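Agarase (Pseudoalteromonas fuliginea, PDB 6XJ9) is an agarase, a glycoside hydrolase that probably cleaves the beta-1,4 linkages of agarose, the gelling polysaccharide of red algae. Local coordinates at residues Phe281-Tyr286 with Trp290-Pro295; Ser431-Trp436 with Tyr442-Val447; Lys597-Val602 with Lys635-Ile640; Lys631-Ala634 with Val639-Phe642; Ala655-Phe660 with Pro707-Ala712. All blocks are in the same frame, centred on the assembly; numbering follows the deposited sequence. Where two conformers were deposited one is given.

Interaction 1 (Phe281-Tyr286 with Trp290-Pro295); sequences FRTAKY and WSLVDP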
# COMPACT_ATOMS: atom_id res chain seq x y z
N PHE A 281 24.52 -25.84 7.98
CA PHE A 281 24.64 -24.40 7.78
C PHE A 281 25.92 -23.92 8.46
O PHE A 281 26.25 -24.39 9.54
CB PHE A 281 23.42 -23.67 8.35
CG PHE A 281 22.18 -23.78 7.49
CD1 PHE A 281 21.91 -22.84 6.51
CD2 PHE A 281 21.29 -24.83 7.66
CE1 PHE A 281 20.78 -22.94 5.71
CE2 PHE A 281 20.15 -24.93 6.86
CZ PHE A 281 19.90 -23.98 5.89
N ARG A 282 26.63 -22.99 7.81
CA ARG A 282 27.90 -22.50 8.34
C ARG A 282 28.15 -21.09 7.84
O ARG A 282 27.32 -20.53 7.12
CB ARG A 282 29.01 -23.48 7.94
CG ARG A 282 29.19 -23.59 6.44
CD ARG A 282 30.21 -24.64 6.03
NE ARG A 282 30.40 -24.62 4.58
CZ ARG A 282 31.29 -23.86 3.94
NH1 ARG A 282 32.10 -23.07 4.62
NH2 ARG A 282 31.39 -23.93 2.63
N THR A 283 29.31 -20.50 8.18
CA THR A 283 29.59 -19.14 7.72
C THR A 283 30.70 -19.15 6.66
O THR A 283 31.51 -20.07 6.61
CB THR A 283 29.98 -18.21 8.87
OG1 THR A 283 31.25 -18.64 9.36
CG2 THR A 283 28.99 -18.18 10.01
N ALA A 284 30.69 -18.12 5.80
CA ALA A 284 31.80 -17.85 4.89
C ALA A 284 31.71 -16.42 4.38
O ALA A 284 30.68 -15.78 4.49
CB ALA A 284 31.85 -18.82 3.74
N LYS A 285 32.80 -15.96 3.75
CA LYS A 285 32.82 -14.68 3.08
C LYS A 285 32.76 -14.90 1.57
O LYS A 285 33.33 -15.86 1.06
CB LYS A 285 34.11 -13.94 3.42
CG LYS A 285 34.20 -13.40 4.84
CD LYS A 285 35.59 -12.85 5.09
CE LYS A 285 35.69 -12.00 6.34
NZ LYS A 285 37.08 -11.51 6.50
N TYR A 286 32.07 -14.00 0.88
CA TYR A 286 32.08 -13.96 -0.57
C TYR A 286 32.03 -12.49 -0.98
O TYR A 286 31.23 -11.72 -0.46
CB TYR A 286 30.91 -14.75 -1.14
CG TYR A 286 30.83 -14.75 -2.65
CD1 TYR A 286 31.74 -15.48 -3.42
CD2 TYR A 286 29.87 -14.01 -3.31
CE1 TYR A 286 31.68 -15.46 -4.80
CE2 TYR A 286 29.79 -14.00 -4.69
CZ TYR A 286 30.70 -14.72 -5.44
OH TYR A 286 30.62 -14.70 -6.81
N TRP A 290 30.25 -10.90 4.58
CA TRP A 290 29.88 -12.12 5.28
C TRP A 290 28.67 -12.77 4.62
O TRP A 290 27.81 -12.09 4.04
CB TRP A 290 29.69 -11.87 6.78
CG TRP A 290 30.99 -11.90 7.52
CD1 TRP A 290 31.70 -10.84 8.00
CD2 TRP A 290 31.76 -13.08 7.85
NE1 TRP A 290 32.84 -11.26 8.63
CE2 TRP A 290 32.90 -12.64 8.55
CE3 TRP A 290 31.58 -14.46 7.63
CZ2 TRP A 290 33.87 -13.53 9.01
CZ3 TRP A 290 32.54 -15.34 8.09
CH2 TRP A 290 33.67 -14.88 8.78
N SER A 291 28.64 -14.11 4.67
CA SER A 291 27.50 -14.89 4.21
C SER A 291 27.32 -16.08 5.13
O SER A 291 28.22 -16.43 5.91
CB SER A 291 27.70 -15.36 2.80
OG SER A 291 26.51 -15.92 2.27
N LEU A 292 26.13 -16.69 5.05
CA LEU A 292 26.02 -18.06 5.52
C LEU A 292 26.20 -18.94 4.29
O LEU A 292 26.23 -18.45 3.17
CB LEU A 292 24.66 -18.30 6.19
CG LEU A 292 24.44 -17.56 7.52
CD1 LEU A 292 23.16 -18.05 8.20
CD2 LEU A 292 25.63 -17.69 8.45
N VAL A 293 26.32 -20.24 4.56
CA VAL A 293 26.41 -21.25 3.52
C VAL A 293 25.47 -22.37 3.95
O VAL A 293 25.52 -22.81 5.09
CB VAL A 293 27.86 -21.75 3.37
CG1 VAL A 293 28.02 -22.76 2.24
CG2 VAL A 293 28.84 -20.61 3.23
N ASP A 294 24.60 -22.81 3.03
CA ASP A 294 23.63 -23.86 3.33
C ASP A 294 24.35 -25.22 3.30
O ASP A 294 25.50 -25.30 2.87
CB ASP A 294 22.37 -23.74 2.46
CG ASP A 294 22.43 -24.38 1.08
OD1 ASP A 294 23.37 -25.18 0.83
OD2 ASP A 294 21.53 -24.10 0.25
N PRO A 295 23.71 -26.32 3.77
CA PRO A 295 24.32 -27.65 3.77
C PRO A 295 24.90 -28.16 2.44
O PRO A 295 25.80 -29.00 2.47
CB PRO A 295 23.17 -28.55 4.21
CG PRO A 295 22.41 -27.66 5.18
CD PRO A 295 22.40 -26.32 4.47
O HOH W 1 27.87 -26.47 4.09
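Arg282 and Val293 satisfy each other's backbone as a hydrogen-bonded antiparallel pair: Arg282 N donates to Val293 O at 2.9 Å, and Val293 N donates to Arg282 O at 2.8 Å. Two residues along, Ala284 N reaches Ser291 O (3.0 Å) on an almost straight path, 173° at the hydrogen. Ser291 N returns a bond to Ala284 O, and the Ser291 hydroxyl is spent within its own strand, OG donating to Leu292 O at 2.7 Å. These strands, 282-286 and 289-293, form a beta hairpin at the margin of a seven-stranded mixed sheet. On one face of the hairpin Lys285 lays its aliphatic chain over the Trp290 indole, CG standing 3.8 Å from the centroid of the six-membered ring; Lys285 NZ and Trp290 NE1 both end on Asp661, the former in a salt bridge. On the other face the Arg282 guanidinium covers Val293 CG1, its NH2 is bound to Glu276 O, and a water that accepts from Arg282 NE also lies within reach of Asp294 O. With CG anti to its carbonyl carbon (chi1 -76°), Phe281 spreads its ring over Pro295, whose CD lies 3.6 Å from the ring centroid in a CH-pi contact. Replacing Phe281 by an alanine would probably strip Pro295 of this cover and leave Tyr300 without its edge-to-face partner. Asp294 OD1 accepts from Asp296 N and Tyr298 N.

Interaction 2 (Ser431-Trp436 with Tyr442-Val447); sequences SSLGNW and YDNQKV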
# COMPACT_ATOMS: atom_id res chain seq x y z
N SER A 431 13.79 -17.33 3.93
CA SER A 431 14.79 -18.38 3.92
C SER A 431 14.69 -19.30 5.14
O SER A 431 15.32 -20.36 5.13
CB SER A 431 16.17 -17.81 3.83
OG SER A 431 16.51 -17.16 5.04
N SER A 432 13.97 -18.87 6.19
CA SER A 432 13.99 -19.56 7.47
C SER A 432 12.71 -19.32 8.26
O SER A 432 11.96 -18.39 7.96
CB SER A 432 15.21 -19.13 8.28
OG SER A 432 15.09 -17.77 8.71
N LEU A 433 12.48 -20.18 9.26
CA LEU A 433 11.61 -19.88 10.40
C LEU A 433 12.51 -19.29 11.47
O LEU A 433 13.59 -19.83 11.73
CB LEU A 433 10.99 -21.18 10.93
CG LEU A 433 10.12 -21.99 9.97
CD1 LEU A 433 9.76 -23.34 10.60
CD2 LEU A 433 8.83 -21.23 9.64
N GLY A 434 12.04 -18.23 12.15
CA GLY A 434 12.89 -17.51 13.08
C GLY A 434 12.93 -18.15 14.47
O GLY A 434 12.58 -19.32 14.64
N ASN A 435 13.39 -17.35 15.43
CA ASN A 435 13.57 -17.80 16.80
C ASN A 435 12.22 -18.09 17.43
O ASN A 435 11.22 -17.46 17.07
CB ASN A 435 14.39 -16.80 17.63
CG ASN A 435 14.98 -17.45 18.86
OD1 ASN A 435 15.20 -18.66 18.86
ND2 ASN A 435 15.19 -16.69 19.93
N TRP A 436 12.21 -19.05 18.35
CA TRP A 436 11.00 -19.49 19.04
C TRP A 436 9.99 -20.05 18.04
O TRP A 436 8.80 -19.75 18.10
CB TRP A 436 10.41 -18.38 19.93
CG TRP A 436 11.39 -17.86 20.95
CD1 TRP A 436 12.00 -18.57 21.94
CD2 TRP A 436 11.91 -16.52 21.03
NE1 TRP A 436 12.86 -17.77 22.64
CE2 TRP A 436 12.81 -16.51 22.12
CE3 TRP A 436 11.70 -15.35 20.30
CZ2 TRP A 436 13.51 -15.36 22.48
CZ3 TRP A 436 12.39 -14.21 20.66
CH2 TRP A 436 13.28 -14.22 21.73
N TYR A 442 10.34 -28.87 13.86
CA TYR A 442 11.77 -29.15 13.80
C TYR A 442 12.08 -30.28 12.83
O TYR A 442 13.16 -30.32 12.25
CB TYR A 442 12.35 -29.38 15.20
CG TYR A 442 12.57 -28.14 16.03
CD1 TYR A 442 11.98 -26.92 15.72
CD2 TYR A 442 13.37 -28.20 17.17
CE1 TYR A 442 12.19 -25.79 16.49
CE2 TYR A 442 13.56 -27.08 17.97
CZ TYR A 442 12.98 -25.87 17.63
OH TYR A 442 13.19 -24.78 18.42
N ASP A 443 11.11 -31.19 12.64
CA ASP A 443 11.29 -32.34 11.78
C ASP A 443 10.87 -32.02 10.35
O ASP A 443 10.88 -32.91 9.50
CB ASP A 443 10.53 -33.55 12.33
CG ASP A 443 9.03 -33.50 12.06
OD1 ASP A 443 8.51 -32.42 11.67
OD2 ASP A 443 8.38 -34.54 12.25
N ASN A 444 10.50 -30.76 10.08
CA ASN A 444 10.12 -30.38 8.72
C ASN A 444 11.37 -30.46 7.84
O ASN A 444 12.50 -30.28 8.31
CB ASN A 444 9.35 -29.05 8.65
CG ASN A 444 10.20 -27.88 8.18
OD1 ASN A 444 10.35 -27.66 6.97
ND2 ASN A 444 10.76 -27.13 9.12
N GLN A 445 11.15 -30.78 6.57
CA GLN A 445 12.24 -30.90 5.62
C GLN A 445 11.95 -30.00 4.43
O GLN A 445 12.21 -30.38 3.29
CB GLN A 445 12.44 -32.37 5.22
CG GLN A 445 13.13 -33.21 6.30
CD GLN A 445 13.29 -34.66 5.92
OE1 GLN A 445 13.96 -35.01 4.95
NE2 GLN A 445 12.65 -35.54 6.68
N LYS A 446 11.46 -28.78 4.71
CA LYS A 446 11.02 -27.85 3.68
C LYS A 446 11.54 -26.43 3.94
O LYS A 446 11.86 -25.73 2.99
CB LYS A 446 9.49 -27.79 3.62
CG LYS A 446 8.82 -28.83 2.72
CD LYS A 446 7.36 -29.08 3.09
CE LYS A 446 6.51 -27.83 3.13
NZ LYS A 446 5.83 -27.57 1.84
N VAL A 447 11.57 -26.00 5.21
CA VAL A 447 12.05 -24.67 5.54
C VAL A 447 13.02 -24.77 6.71
O VAL A 447 12.64 -25.28 7.77
CB VAL A 447 10.90 -23.69 5.88
CG1 VAL A 447 11.41 -22.28 6.16
CG2 VAL A 447 9.82 -23.66 4.80
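The side chains of Leu433 and Val447 cross at about a right angle inside the loop that leads from helix 413-428 to strand 449-453, where an Asx turn begun by Asn444 shapes the second segment. The apolar contact is carried by one methyl of Val447: CG1, set anti to the backbone N (chi1 -177°), lies 4.0 Å from Leu433 CG and 3.9 Å from Leu433 N. Helix 413-428 packs on the same side chains, Met425 against Leu433, and Leu422 and Ile426 against Val447. No hydrogen bond crosses between the segments; the bonds that shape the turn start from the Asn444 side chain. Asn444 OD1 accepts two backbone donors, Val447 N at 2.7 Å and Lys446 N at 2.8 Å, the first in the carbonyl plane on a lone pair and the second tilted from it. Its ND2 donates to Val447 O (3.0 Å) and has a further partner in Tyr441 O. Both ends of the buried amide are in use, which fixes its rotation. A leucine in place of Asn444 would probably leave the amides of Lys446 and Val447 without their acceptor and free the turn to shift. The Leu433 methyl CD1 approaches Asn444 from the opposite direction and stops 4.2 Å from ND2.

Interaction 3 (Lys597-Val602 with Lys635-Ile640); sequences KYFSVV and KYVDVI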
# COMPACT_ATOMS: atom_id res chain seq x y z
N LYS A 597 33.58 -16.07 30.39
CA LYS A 597 33.22 -17.33 31.03
C LYS A 597 31.80 -17.71 30.62
O LYS A 597 31.53 -18.88 30.34
CB LYS A 597 33.46 -17.26 32.54
CG LYS A 597 33.10 -18.51 33.34
CD LYS A 597 34.02 -19.70 33.09
CE LYS A 597 33.78 -20.86 34.04
NZ LYS A 597 34.48 -22.09 33.59
N TYR A 598 30.90 -16.72 30.56
CA TYR A 598 29.55 -17.02 30.09
C TYR A 598 29.61 -17.71 28.74
O TYR A 598 29.03 -18.79 28.56
CB TYR A 598 28.64 -15.79 29.97
CG TYR A 598 27.32 -16.10 29.29
CD1 TYR A 598 26.32 -16.76 29.97
CD2 TYR A 598 27.08 -15.76 27.97
CE1 TYR A 598 25.11 -17.07 29.38
CE2 TYR A 598 25.87 -16.06 27.35
CZ TYR A 598 24.88 -16.72 28.06
OH TYR A 598 23.67 -17.04 27.49
N PHE A 599 30.27 -17.06 27.77
CA PHE A 599 30.27 -17.55 26.40
C PHE A 599 31.08 -18.84 26.26
O PHE A 599 30.76 -19.66 25.41
CB PHE A 599 30.67 -16.45 25.42
CG PHE A 599 29.56 -15.44 25.23
CD1 PHE A 599 28.45 -15.76 24.46
CD2 PHE A 599 29.61 -14.20 25.86
CE1 PHE A 599 27.41 -14.86 24.32
CE2 PHE A 599 28.57 -13.30 25.70
CZ PHE A 599 27.46 -13.63 24.94
N SER A 600 32.12 -18.98 27.09
CA SER A 600 32.96 -20.17 27.06
C SER A 600 32.14 -21.38 27.48
O SER A 600 32.25 -22.44 26.86
CB SER A 600 34.15 -19.98 27.96
OG SER A 600 34.94 -21.15 27.97
N VAL A 601 31.33 -21.21 28.54
CA VAL A 601 30.49 -22.29 29.05
C VAL A 601 29.46 -22.66 27.99
O VAL A 601 29.28 -23.84 27.67
CB VAL A 601 29.85 -21.92 30.41
CG1 VAL A 601 28.72 -22.85 30.77
CG2 VAL A 601 30.89 -21.92 31.53
N VAL A 602 28.81 -21.66 27.39
CA VAL A 602 27.74 -22.00 26.46
C VAL A 602 28.36 -22.65 25.23
O VAL A 602 27.88 -23.68 24.74
CB VAL A 602 26.83 -20.81 26.14
CG1 VAL A 602 25.79 -21.20 25.10
CG2 VAL A 602 26.15 -20.27 27.40
N LYS A 635 34.77 -14.32 20.44
CA LYS A 635 35.78 -15.36 20.57
C LYS A 635 35.15 -16.75 20.58
O LYS A 635 35.87 -17.74 20.59
CB LYS A 635 36.54 -15.18 21.89
CG LYS A 635 37.32 -13.88 22.03
CD LYS A 635 38.17 -13.81 23.29
CE LYS A 635 37.35 -13.57 24.54
NZ LYS A 635 37.33 -12.14 24.92
N TYR A 636 33.81 -16.83 20.63
CA TYR A 636 33.18 -18.13 20.83
C TYR A 636 32.08 -18.42 19.82
O TYR A 636 31.97 -19.56 19.37
CB TYR A 636 32.67 -18.29 22.27
CG TYR A 636 33.75 -18.24 23.32
CD1 TYR A 636 34.55 -19.34 23.59
CD2 TYR A 636 34.00 -17.07 24.03
CE1 TYR A 636 35.55 -19.30 24.55
CE2 TYR A 636 35.00 -17.01 25.00
CZ TYR A 636 35.77 -18.13 25.27
OH TYR A 636 36.74 -18.08 26.23
N VAL A 637 31.26 -17.42 19.48
CA VAL A 637 30.08 -17.62 18.66
C VAL A 637 30.45 -17.70 17.18
O VAL A 637 31.45 -17.14 16.75
CB VAL A 637 29.03 -16.51 18.90
CG1 VAL A 637 28.75 -16.35 20.39
CG2 VAL A 637 29.46 -15.18 18.30
N ASP A 638 29.59 -18.37 16.40
CA ASP A 638 29.73 -18.44 14.96
C ASP A 638 29.17 -17.16 14.35
O ASP A 638 29.68 -16.64 13.36
CB ASP A 638 29.02 -19.68 14.40
CG ASP A 638 29.69 -20.96 14.85
OD1 ASP A 638 30.78 -21.26 14.33
OD2 ASP A 638 29.14 -21.63 15.74
N VAL A 639 28.09 -16.66 14.97
CA VAL A 639 27.41 -15.45 14.51
C VAL A 639 27.04 -14.66 15.76
O VAL A 639 26.53 -15.25 16.71
CB VAL A 639 26.16 -15.77 13.67
CG1 VAL A 639 25.49 -14.51 13.12
CG2 VAL A 639 26.44 -16.75 12.53
N ILE A 640 27.30 -13.35 15.75
CA ILE A 640 26.90 -12.49 16.86
C ILE A 640 25.48 -11.99 16.59
O ILE A 640 25.24 -11.34 15.57
CB ILE A 640 27.86 -11.31 17.10
CG1 ILE A 640 29.34 -11.66 16.95
CG2 ILE A 640 27.59 -10.71 18.47
CD1 ILE A 640 30.25 -10.45 16.99
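Tyr636 lays one face of its ring against the backbone of helix 584-609 where Phe599 passes into Ser600. The ring does not meet another ring here: Phe599 C and Ser600 CA both sit over the same face, offset toward the rim, so the aromatic plane is pressed on the peptide surface of the helix. Different residues meet the two ends of the ring. Near its root, Tyr636 CD2 touches Phe599 CB at 3.7 Å; toward the phenol end, Ser600 CB lies 3.6 Å from Tyr636 CZ. With CG of Tyr636 anti to the carbonyl carbon (chi1 -62°), the ring is laid along the helix surface, and the hydroxyl travels on past Ser600 to a hydrogen bond with Asp596, one turn earlier. That bond tethers the phenol end and should limit its swing.

Phe599 points its CB toward the loop, but its ring then turns away and meets Val637 through CD1, 4.1 Å from Val637 CG1, the two side chains approaching at a slant. Tyr598 CD2 stands over the centre of the Phe599 ring, and Tyr615, Val629 and Ser633 also pack on Phe599, so residues of strand 614-615 and helix 627-634 help bury this ring. No hydrogen bond joins the two segments. The arrangement joins one helix to the loop that follows helix 627-634 and leads into strand 640-643, a link in the outer layer of helices and connecting loops of the (beta/alpha)8 barrel expected for an agarase of the GH50 family.

Interaction 4 (Lys631-Ala634 with Val639-Phe642); sequences KASA and VISF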
# COMPACT_ATOMS: atom_id res chain seq x y z
N LYS A 631 32.77 -8.26 22.59
CA LYS A 631 34.13 -8.70 22.36
C LYS A 631 34.31 -10.12 22.90
O LYS A 631 34.86 -10.97 22.21
CB LYS A 631 35.15 -7.70 22.92
CG LYS A 631 36.61 -8.08 22.72
CD LYS A 631 37.59 -7.15 23.43
CE LYS A 631 38.98 -7.74 23.52
NZ LYS A 631 39.95 -6.79 24.12
N ALA A 632 33.84 -10.38 24.12
CA ALA A 632 33.97 -11.71 24.70
C ALA A 632 33.24 -12.73 23.83
O ALA A 632 33.79 -13.79 23.54
CB ALA A 632 33.46 -11.72 26.13
N SER A 633 32.03 -12.38 23.38
CA SER A 633 31.23 -13.30 22.58
C SER A 633 31.91 -13.67 21.26
O SER A 633 31.81 -14.81 20.79
CB SER A 633 29.83 -12.77 22.36
OG SER A 633 29.79 -11.84 21.30
N ALA A 634 32.61 -12.70 20.66
CA ALA A 634 33.19 -12.84 19.33
C ALA A 634 34.21 -13.97 19.28
O ALA A 634 34.46 -14.53 18.22
CB ALA A 634 33.79 -11.53 18.88
N VAL A 639 28.09 -16.66 14.97
CA VAL A 639 27.41 -15.45 14.51
C VAL A 639 27.04 -14.66 15.76
O VAL A 639 26.53 -15.25 16.71
CB VAL A 639 26.16 -15.77 13.67
CG1 VAL A 639 25.49 -14.51 13.12
CG2 VAL A 639 26.44 -16.75 12.53
N ILE A 640 27.30 -13.35 15.75
CA ILE A 640 26.90 -12.49 16.86
C ILE A 640 25.48 -11.99 16.59
O ILE A 640 25.24 -11.34 15.57
CB ILE A 640 27.86 -11.31 17.10
CG1 ILE A 640 29.34 -11.66 16.95
CG2 ILE A 640 27.59 -10.71 18.47
CD1 ILE A 640 30.25 -10.45 16.99
N SER A 641 24.57 -12.27 17.53
CA SER A 641 23.17 -11.90 17.38
C SER A 641 22.84 -10.67 18.24
O SER A 641 23.35 -10.52 19.35
CB SER A 641 22.27 -13.07 17.72
OG SER A 641 22.60 -13.58 19.00
N PHE A 642 22.01 -9.77 17.68
CA PHE A 642 21.54 -8.55 18.31
C PHE A 642 20.06 -8.37 17.98
O PHE A 642 19.63 -8.74 16.89
CB PHE A 642 22.25 -7.32 17.73
CG PHE A 642 23.75 -7.33 17.85
CD1 PHE A 642 24.54 -7.93 16.87
CD2 PHE A 642 24.38 -6.72 18.93
CE1 PHE A 642 25.92 -7.91 16.97
CE2 PHE A 642 25.77 -6.70 19.03
CZ PHE A 642 26.53 -7.31 18.05
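The beta-alpha-beta unit made of strand 620-621, helix 627-634 and strand 640-643 is closed here, where Ser633 and Ala634 of the helix segment meet Ile640 at the start of the next strand. Ile640 does all the touching from the strand side, and it uses both of its branches. Its CG2 methyl, anti to the backbone N, goes to Ser633 OG at 3.8 Å. The other branch, with CG1 anti to the carbonyl carbon (chi1 -40°), extends through an outstretched chi2 of 172° and brings CD1 within 4.2 Å of Ala634 CB. The isoleucine therefore straddles two successive helix residues. Phe620 of the first strand packs on both Ser633 and Ile640, and Phe660 covers Ala634, so the three touching residues are all buried. Backbone bonds from Ile640 to Pro663 and Ile665 tie its strand to the adjacent parallel one. The serine hydroxyl is turned back to its own helix, where OG is hydrogen-bonded to Val630 O, one turn earlier. With that polar atom satisfied locally, the oxygen can probably sit beside a methyl group at little cost, and residues 631-634 and 639-642 meet by van der Waals contact, with no hydrogen bond between them.

Interaction 5 (Ala655-Phe660 with Pro707-Ala712); sequences AFLSQF and PYFIGA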
# COMPACT_ATOMS: atom_id res chain seq x y z
N ALA A 655 29.41 0.13 13.19
CA ALA A 655 30.77 0.18 12.68
C ALA A 655 31.70 -0.63 13.58
O ALA A 655 32.71 -1.15 13.11
CB ALA A 655 31.25 1.61 12.57
N PHE A 656 31.33 -0.74 14.85
CA PHE A 656 32.13 -1.41 15.86
C PHE A 656 32.39 -2.87 15.46
O PHE A 656 33.32 -3.47 15.97
CB PHE A 656 31.48 -1.31 17.25
CG PHE A 656 30.27 -2.20 17.43
CD1 PHE A 656 30.39 -3.46 18.01
CD2 PHE A 656 29.02 -1.78 17.00
CE1 PHE A 656 29.28 -4.29 18.15
CE2 PHE A 656 27.91 -2.60 17.16
CZ PHE A 656 28.04 -3.86 17.72
N LEU A 657 31.58 -3.42 14.54
CA LEU A 657 31.67 -4.83 14.17
C LEU A 657 32.98 -5.12 13.43
O LEU A 657 33.44 -6.26 13.39
CB LEU A 657 30.46 -5.21 13.31
CG LEU A 657 29.15 -5.42 14.07
CD1 LEU A 657 28.02 -5.77 13.10
CD2 LEU A 657 29.29 -6.50 15.14
N SER A 658 33.58 -4.07 12.85
CA SER A 658 34.85 -4.21 12.15
C SER A 658 35.97 -4.62 13.12
O SER A 658 37.01 -5.09 12.70
CB SER A 658 35.16 -2.94 11.40
OG SER A 658 35.29 -1.85 12.31
N GLN A 659 35.73 -4.48 14.43
CA GLN A 659 36.67 -4.90 15.46
C GLN A 659 36.87 -6.42 15.44
O GLN A 659 37.95 -6.89 15.79
CB GLN A 659 36.14 -4.45 16.82
CG GLN A 659 37.20 -4.32 17.91
CD GLN A 659 36.61 -3.68 19.15
OE1 GLN A 659 35.77 -2.78 19.09
NE2 GLN A 659 37.04 -4.15 20.31
N PHE A 660 35.84 -7.19 15.03
CA PHE A 660 35.85 -8.63 15.26
C PHE A 660 35.85 -9.43 13.96
O PHE A 660 36.18 -10.61 13.99
CB PHE A 660 34.61 -9.06 16.05
CG PHE A 660 34.36 -8.16 17.23
CD1 PHE A 660 35.28 -8.08 18.26
CD2 PHE A 660 33.24 -7.35 17.26
CE1 PHE A 660 35.08 -7.23 19.33
CE2 PHE A 660 33.03 -6.50 18.33
CZ PHE A 660 33.95 -6.44 19.37
N PRO A 707 28.00 -5.24 5.45
CA PRO A 707 28.93 -6.33 5.14
C PRO A 707 29.13 -7.36 6.26
O PRO A 707 29.68 -8.43 5.99
CB PRO A 707 30.23 -5.60 4.77
CG PRO A 707 30.16 -4.34 5.60
CD PRO A 707 28.69 -3.95 5.60
N TYR A 708 28.65 -7.05 7.47
CA TYR A 708 28.76 -7.98 8.59
C TYR A 708 27.48 -8.79 8.78
O TYR A 708 27.54 -9.96 9.14
CB TYR A 708 29.21 -7.26 9.87
CG TYR A 708 30.60 -6.71 9.72
CD1 TYR A 708 31.71 -7.53 9.85
CD2 TYR A 708 30.81 -5.39 9.33
CE1 TYR A 708 32.99 -7.05 9.67
CE2 TYR A 708 32.08 -4.88 9.16
CZ TYR A 708 33.18 -5.72 9.32
OH TYR A 708 34.43 -5.23 9.12
N PHE A 709 26.33 -8.18 8.50
CA PHE A 709 25.07 -8.86 8.78
C PHE A 709 24.72 -9.86 7.68
O PHE A 709 24.92 -9.56 6.51
CB PHE A 709 23.95 -7.86 9.02
CG PHE A 709 23.94 -7.32 10.43
CD1 PHE A 709 24.67 -6.18 10.75
CD2 PHE A 709 23.22 -7.95 11.43
CE1 PHE A 709 24.64 -5.66 12.03
CE2 PHE A 709 23.22 -7.44 12.72
CZ PHE A 709 23.93 -6.30 13.03
N ILE A 710 24.20 -11.03 8.09
CA ILE A 710 23.86 -12.11 7.19
C ILE A 710 22.36 -12.42 7.27
O ILE A 710 21.90 -13.47 6.82
CB ILE A 710 24.75 -13.35 7.43
CG1 ILE A 710 24.75 -13.85 8.88
CG2 ILE A 710 26.17 -13.04 6.98
CD1 ILE A 710 23.43 -14.38 9.41
N GLY A 711 21.59 -11.50 7.87
CA GLY A 711 20.15 -11.71 7.94
C GLY A 711 19.50 -11.01 9.13
O GLY A 711 20.17 -10.40 9.97
N ALA A 712 18.17 -11.13 9.18
CA ALA A 712 17.35 -10.50 10.19
C ALA A 712 16.03 -11.25 10.29
O ALA A 712 15.48 -11.66 9.27
CB ALA A 712 17.11 -9.05 9.83
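A mainly apolar contact, with a phenol hydroxyl at one end, packs the 3-10 segment 655-659 against the residues that lead into strand 709-714, with Leu657 and Ser658 on one side and Tyr708 and Phe709 on the other. Tyr708 and Leu657 carry most of the surface. Leu657 CB lies over one face of the Tyr708 ring, 4.2 Å from the centroid and 23° off the normal, in a CH-pi contact; Leu657 O is above the same face, nearer the rim. The leucine and tyrosine side chains slide past each other in opposite directions, which carries the hydroxyl end along to Ser658, where Tyr708 OH lies 3.3 Å from Ser658 CB. Leu657 reaches deeper: its extended chain (chi2 179°) brings CD1 against both aromatic residues, 3.8 Å from Tyr708 CB and 3.5 Å from Phe709 CE1, crossing Phe709 at about a right angle. No hydrogen bond passes between the segments. The Ser658 hydroxyl instead closes back on its own turn, OG donating to Ala655 O at 2.8 Å, a carbonyl that also accepts Ser658 N. Asn706 OD1 takes the backbone N of Tyr708. Beyond the two segments, Phe709 meets Trp654 of helix 651-654 edge-to-face and packs on strand 664-666, to which Tyr708 is bound through Ala664; on the far side of the 3-10 turn, Phe656, Gln659 and Phe660 rest on helix 627-634.

In the fold
Along the chain, interactions 1 and 2 come first, followed by interactions 3, 4 and 5. Interactions 1, 4 and 5 all reach the same seven-stranded sheet: the hairpin of interaction 1 lies at one margin, and strand 709-714 of interaction 5 lies between it and strand 640-643 of interaction 4. Trp290 N probably bonds to Pro707 O, joining interactions 1 and 5. Interactions 3 and 4 share Val639 and Ile640, have centres about 7 Å apart, and touch through Phe599 and Ser633. Thr283 and Leu292 of interaction 1 pack on that Val639. Phe660 and Phe656 carry interaction 5 onto interaction 4. Interaction 2 touches none of the others. The set thus connects strands, helices and loops of the probable catalytic barrel.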